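Local structure of DNA polymerase III, beta subunit (Thermotoga maritima, 1VPK) at residues 208-211 with 212-215; 269-272 with 273-277. The protein probably acts as a sliding clamp, a ring-shaped head-to-tail homodimer that encircles DNA and tethers DNA polymerases to it for processive synthesis. One frame throughout, in Å; residues are numbered along the deposited sequence.

Interaction 1 of 2, residues 208-211 with 212-215; sequences KSMK and EVQN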
loop_
_atom_site.group_PDB
_atom_site.type_symbol
_atom_site.label_atom_id
_atom_site.label_comp_id
_atom_site.label_asym_id
_atom_site.label_seq_id
_atom_site.Cartn_x
_atom_site.Cartn_y
_atom_site.Cartn_z
ATOM N N LYS A 208 -0.929 22.909 0.404
ATOM C CA LYS A 208 0.344 22.600 1.053
ATOM C C LYS A 208 0.406 23.163 2.500
ATOM O O LYS A 208 0.842 22.473 3.411
ATOM C CB LYS A 208 1.549 23.039 0.215
ATOM C CG LYS A 208 2.869 22.708 0.941
ATOM C CD LYS A 208 3.939 22.034 0.152
ATOM C CE LYS A 208 5.243 21.945 0.985
ATOM N NZ LYS A 208 6.383 22.421 0.242
ATOM N N SER A 209 -0.096 24.379 2.707
ATOM C CA SER A 209 -0.123 24.979 4.026
ATOM C C SER A 209 -1.024 24.172 4.959
ATOM O O SER A 209 -0.663 23.888 6.087
ATOM C CB SER A 209 -0.595 26.428 3.965
ATOM O OG SER A 209 0.392 27.289 3.447
ATOM N N MET A 210 -2.169 23.761 4.436
ATOM C CA MET A 210 -3.159 22.979 5.172
ATOM C C MET A 210 -2.750 21.591 5.598
ATOM O O MET A 210 -3.143 21.144 6.677
ATOM C CB MET A 210 -4.465 22.941 4.362
ATOM C CG MET A 210 -5.151 24.299 4.323
ATOM S SD MET A 210 -5.584 24.949 5.942
ATOM C CE MET A 210 -6.749 23.744 6.623
ATOM N N LYS A 211 -1.929 20.935 4.776
ATOM C CA LYS A 211 -1.306 19.675 5.131
ATOM C C LYS A 211 -0.291 19.824 6.281
ATOM O O LYS A 211 -0.118 18.919 7.126
ATOM C CB LYS A 211 -0.666 19.062 3.886
ATOM C CG LYS A 211 -1.749 18.563 2.883
ATOM C CD LYS A 211 -1.142 17.842 1.679
ATOM C CE LYS A 211 -2.155 17.497 0.501
ATOM N NZ LYS A 211 -1.390 17.502 -0.843
ATOM N N GLU A 212 0.354 20.980 6.351
ATOM C CA GLU A 212 1.208 21.252 7.488
ATOM C C GLU A 212 0.316 21.514 8.710
ATOM O O GLU A 212 0.634 21.058 9.788
ATOM C CB GLU A 212 2.198 22.402 7.206
ATOM C CG GLU A 212 3.033 22.815 8.406
ATOM C CD GLU A 212 3.829 21.697 9.090
ATOM O OE1 GLU A 212 4.094 20.595 8.544
ATOM O OE2 GLU A 212 4.283 21.960 10.208
ATOM N N VAL A 213 -0.798 22.214 8.541
ATOM C CA VAL A 213 -1.726 22.455 9.663
ATOM C C VAL A 213 -2.138 21.114 10.270
ATOM O O VAL A 213 -2.016 20.913 11.498
ATOM C CB VAL A 213 -2.956 23.300 9.222
ATOM C CG1 VAL A 213 -4.043 23.306 10.275
ATOM C CG2 VAL A 213 -2.516 24.737 8.964
ATOM N N GLN A 214 -2.531 20.184 9.393
ATOM C CA GLN A 214 -2.974 18.870 9.794
ATOM C C GLN A 214 -1.834 18.131 10.512
ATOM O O GLN A 214 -2.043 17.419 11.505
ATOM C CB GLN A 214 -3.345 18.049 8.577
ATOM C CG GLN A 214 -4.724 18.162 8.073
ATOM C CD GLN A 214 -5.047 16.953 7.196
ATOM O OE1 GLN A 214 -4.375 16.712 6.178
ATOM N NE2 GLN A 214 -6.032 16.169 7.611
ATOM N N ASN A 215 -0.629 18.272 9.979
ATOM C CA ASN A 215 0.553 17.618 10.537
ATOM C C ASN A 215 0.802 18.101 11.968
ATOM O O ASN A 215 1.094 17.319 12.886
ATOM C CB ASN A 215 1.762 17.945 9.650
ATOM C CG ASN A 215 2.981 17.188 10.038
ATOM O OD1 ASN A 215 2.939 15.971 10.202
ATOM N ND2 ASN A 215 4.095 17.892 10.164
#
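Met210 and Val213 touch on the buried side of helix 207-218, where Met210 SD lies 4.3 Å from Val213 CG2. With Val213 CG1 anti to the backbone N (chi1 168°), CG2 falls beside that N, 3.5 Å from Ser209 O. The Ser209 carbonyl accepts from Val213 N at 3.0 Å, with the donor in the carbonyl plane. It takes a weak second bond from Glu212 N. One residue on, Gln214 N donates to Met210 O at 2.9 Å. These are the i to i+4 bonds of an alpha helix. The helix belongs to the central domain of the clamp. Within that domain, Met210 and Gln214 touch Val150 of helix 143-153, while Ser209 and Val213 touch Met245 of strand 241-246. Glu212 packs on Thr63 and Val65, in the N-terminal domain. Along another side, Asn215 ND2 donates to Glu212 OE1 at 3.2 Å. The amide meets the syn side of the carboxylate, 34° out of its plane. A bend at chi2 (55°) swings the Glu212 carboxylate toward the following turn and this amide. Asn215 ND2 also donates to Thr27 O, and Glu212 OE1 weakly accepts from Lys31 N. The solvent side is looser. Lys211 is exposed, and its extended chain leads away from the following turn. Its backbone is linked to that turn by Asn215 N, which donates to Lys211 O.

Interaction 2 of 2, residues 269-272 with 273-277; sequences VSRK and ELRES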
loop_
_atom_site.group_PDB
_atom_site.type_symbol
_atom_site.label_atom_id
_atom_site.label_comp_id
_atom_site.label_asym_id
_atom_site.label_seq_id
_atom_site.Cartn_x
_atom_site.Cartn_y
_atom_site.Cartn_z
ATOM N N VAL A 269 -30.495 6.747 3.230
ATOM C CA VAL A 269 -29.904 5.477 2.854
ATOM C C VAL A 269 -28.725 5.200 3.783
ATOM O O VAL A 269 -28.052 6.123 4.216
ATOM C CB VAL A 269 -29.479 5.495 1.356
ATOM C CG1 VAL A 269 -28.412 6.521 1.085
ATOM C CG2 VAL A 269 -29.016 4.108 0.877
ATOM N N SER A 270 -28.505 3.919 4.089
ATOM C CA SER A 270 -27.374 3.468 4.907
ATOM C C SER A 270 -26.043 3.848 4.230
ATOM O O SER A 270 -25.879 3.676 3.035
ATOM C CB SER A 270 -27.463 1.943 5.171
ATOM O OG SER A 270 -26.167 1.425 5.357
ATOM N N ARG A 271 -25.114 4.417 4.992
ATOM C CA ARG A 271 -23.791 4.752 4.453
ATOM C C ARG A 271 -23.014 3.492 3.983
ATOM O O ARG A 271 -22.447 3.479 2.903
ATOM C CB ARG A 271 -22.995 5.511 5.519
ATOM C CG ARG A 271 -21.679 6.126 5.033
ATOM C CD ARG A 271 -21.088 6.976 6.113
ATOM N NE ARG A 271 -20.669 6.160 7.246
ATOM C CZ ARG A 271 -19.474 5.612 7.408
ATOM N NH1 ARG A 271 -18.489 5.811 6.535
ATOM N NH2 ARG A 271 -19.251 4.888 8.504
ATOM N N LYS A 272 -22.989 2.452 4.810
ATOM C CA LYS A 272 -22.422 1.139 4.426
ATOM C C LYS A 272 -23.089 0.551 3.173
ATOM O O LYS A 272 -22.394 0.098 2.281
ATOM C CB LYS A 272 -22.591 0.153 5.576
ATOM C CG LYS A 272 -22.065 -1.259 5.358
ATOM C CD LYS A 272 -22.439 -2.148 6.517
ATOM C CE LYS A 272 -21.710 -3.482 6.480
ATOM N NZ LYS A 272 -20.235 -3.333 6.761
ATOM N N GLU A 273 -24.415 0.594 3.118
ATOM C CA GLU A 273 -25.255 0.075 1.988
ATOM C C GLU A 273 -24.936 0.740 0.646
ATOM O O GLU A 273 -24.665 0.085 -0.368
ATOM C CB GLU A 273 -26.755 0.296 2.359
ATOM C CG GLU A 273 -27.819 0.174 1.268
ATOM C CD GLU A 273 -29.307 0.406 1.758
ATOM O OE1 GLU A 273 -29.625 1.172 2.738
ATOM O OE2 GLU A 273 -30.184 -0.180 1.064
ATOM N N LEU A 274 -24.887 2.053 0.658
ATOM C CA LEU A 274 -24.511 2.790 -0.535
ATOM C C LEU A 274 -23.041 2.611 -0.907
ATOM O O LEU A 274 -22.722 2.521 -2.092
ATOM C CB LEU A 274 -24.807 4.250 -0.323
ATOM C CG LEU A 274 -24.570 5.169 -1.524
ATOM C CD1 LEU A 274 -25.380 4.742 -2.711
ATOM C CD2 LEU A 274 -24.912 6.591 -1.115
ATOM N N ARG A 275 -22.140 2.650 0.074
ATOM C CA ARG A 275 -20.704 2.381 -0.185
ATOM C C ARG A 275 -20.513 1.032 -0.868
ATOM O O ARG A 275 -19.776 0.910 -1.846
ATOM C CB ARG A 275 -19.913 2.449 1.129
ATOM C CG ARG A 275 -18.393 2.212 1.050
ATOM C CD ARG A 275 -17.813 1.494 2.340
ATOM N NE ARG A 275 -18.335 2.108 3.579
ATOM C CZ ARG A 275 -18.535 1.495 4.755
ATOM N NH1 ARG A 275 -18.231 0.209 4.925
ATOM N NH2 ARG A 275 -19.052 2.196 5.773
ATOM N N GLU A 276 -21.212 0.012 -0.390
ATOM C CA GLU A 276 -21.092 -1.306 -0.975
ATOM C C GLU A 276 -21.673 -1.362 -2.391
ATOM O O GLU A 276 -21.162 -2.031 -3.281
ATOM C CB GLU A 276 -21.724 -2.350 -0.040
ATOM C CG GLU A 276 -20.888 -2.624 1.182
ATOM C CD GLU A 276 -21.580 -3.514 2.240
ATOM O OE1 GLU A 276 -22.779 -3.883 2.118
ATOM O OE2 GLU A 276 -20.899 -3.810 3.245
ATOM N N SER A 277 -22.761 -0.656 -2.604
ATOM C CA SER A 277 -23.400 -0.576 -3.925
ATOM C C SER A 277 -22.493 0.153 -4.877
ATOM O O SER A 277 -22.314 -0.285 -6.020
ATOM C CB SER A 277 -24.749 0.155 -3.816
ATOM O OG SER A 277 -25.447 0.138 -5.049
#
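The backbone leaves strand 265-270 at Ser270 and turns directly into helix 271-285, where Leu274 N bonds to Ser270 O at 3.0 Å and Arg275 N and Glu276 N continue the i to i+4 pattern. Ser270 is the N-cap. Its OG accepts from Glu273 N at 3.0 Å, in a nearly straight bond of 165°. In turn, Glu273 OE1 accepts from Ser270 N at 3.3 Å, met on the anti side of the carboxylate. The two bonds make a capping box. The Glu273 chain is extended beyond CG, and its carboxylate also lies against Val269 CG2. Val269 CG1 meets Leu274 CD2 at 4.1 Å, the two side chains crossing at about a right angle. Leu274 continues inward onto Met301, Leu303, Leu339 and Met349. On another side, Arg275 NH2 sits over one face of the Arg271 guanidinium, toward its rim, 3.7 Å from Arg271 NH1, and the two planes are 51° apart. Arg271 is held by the carbonyls of Leu339 and Thr344. Lys272 CA lies over one face of the Arg275 guanidinium, also toward the rim. Further out, Lys272 bends at chi4 (69°), and its NZ makes a long salt bridge of 3.6 Å to Glu276 OE2. The box ties down Ser270 N and Glu273 N at the start of the helix, and the Glu273 carboxylate there would probably be steadied by the helix dipole. Carbonyl oxygens around Arg271 probably offset part of the like charge between the two arginines.

Interaction 1 comes first along the chain, within helix 207-218 of the central domain. Interaction 2 follows at the junction of strand 265-270 and helix 271-285, in the C-terminal domain. Their centres are 31 Å apart, and their nearest atoms are about 16 Å apart, so they do not touch. Interaction 1 lies about 6 Å from the centre of the chain and interaction 2 about 25 Å, both measured from the contact centres. They share no helix, but one antiparallel sheet connects their surroundings: strand 201-206, just before the first helix, and strand 265-270 both belong to it. This sheet joins the central and C-terminal domains, as expected for a clamp whose domains line up round a ring.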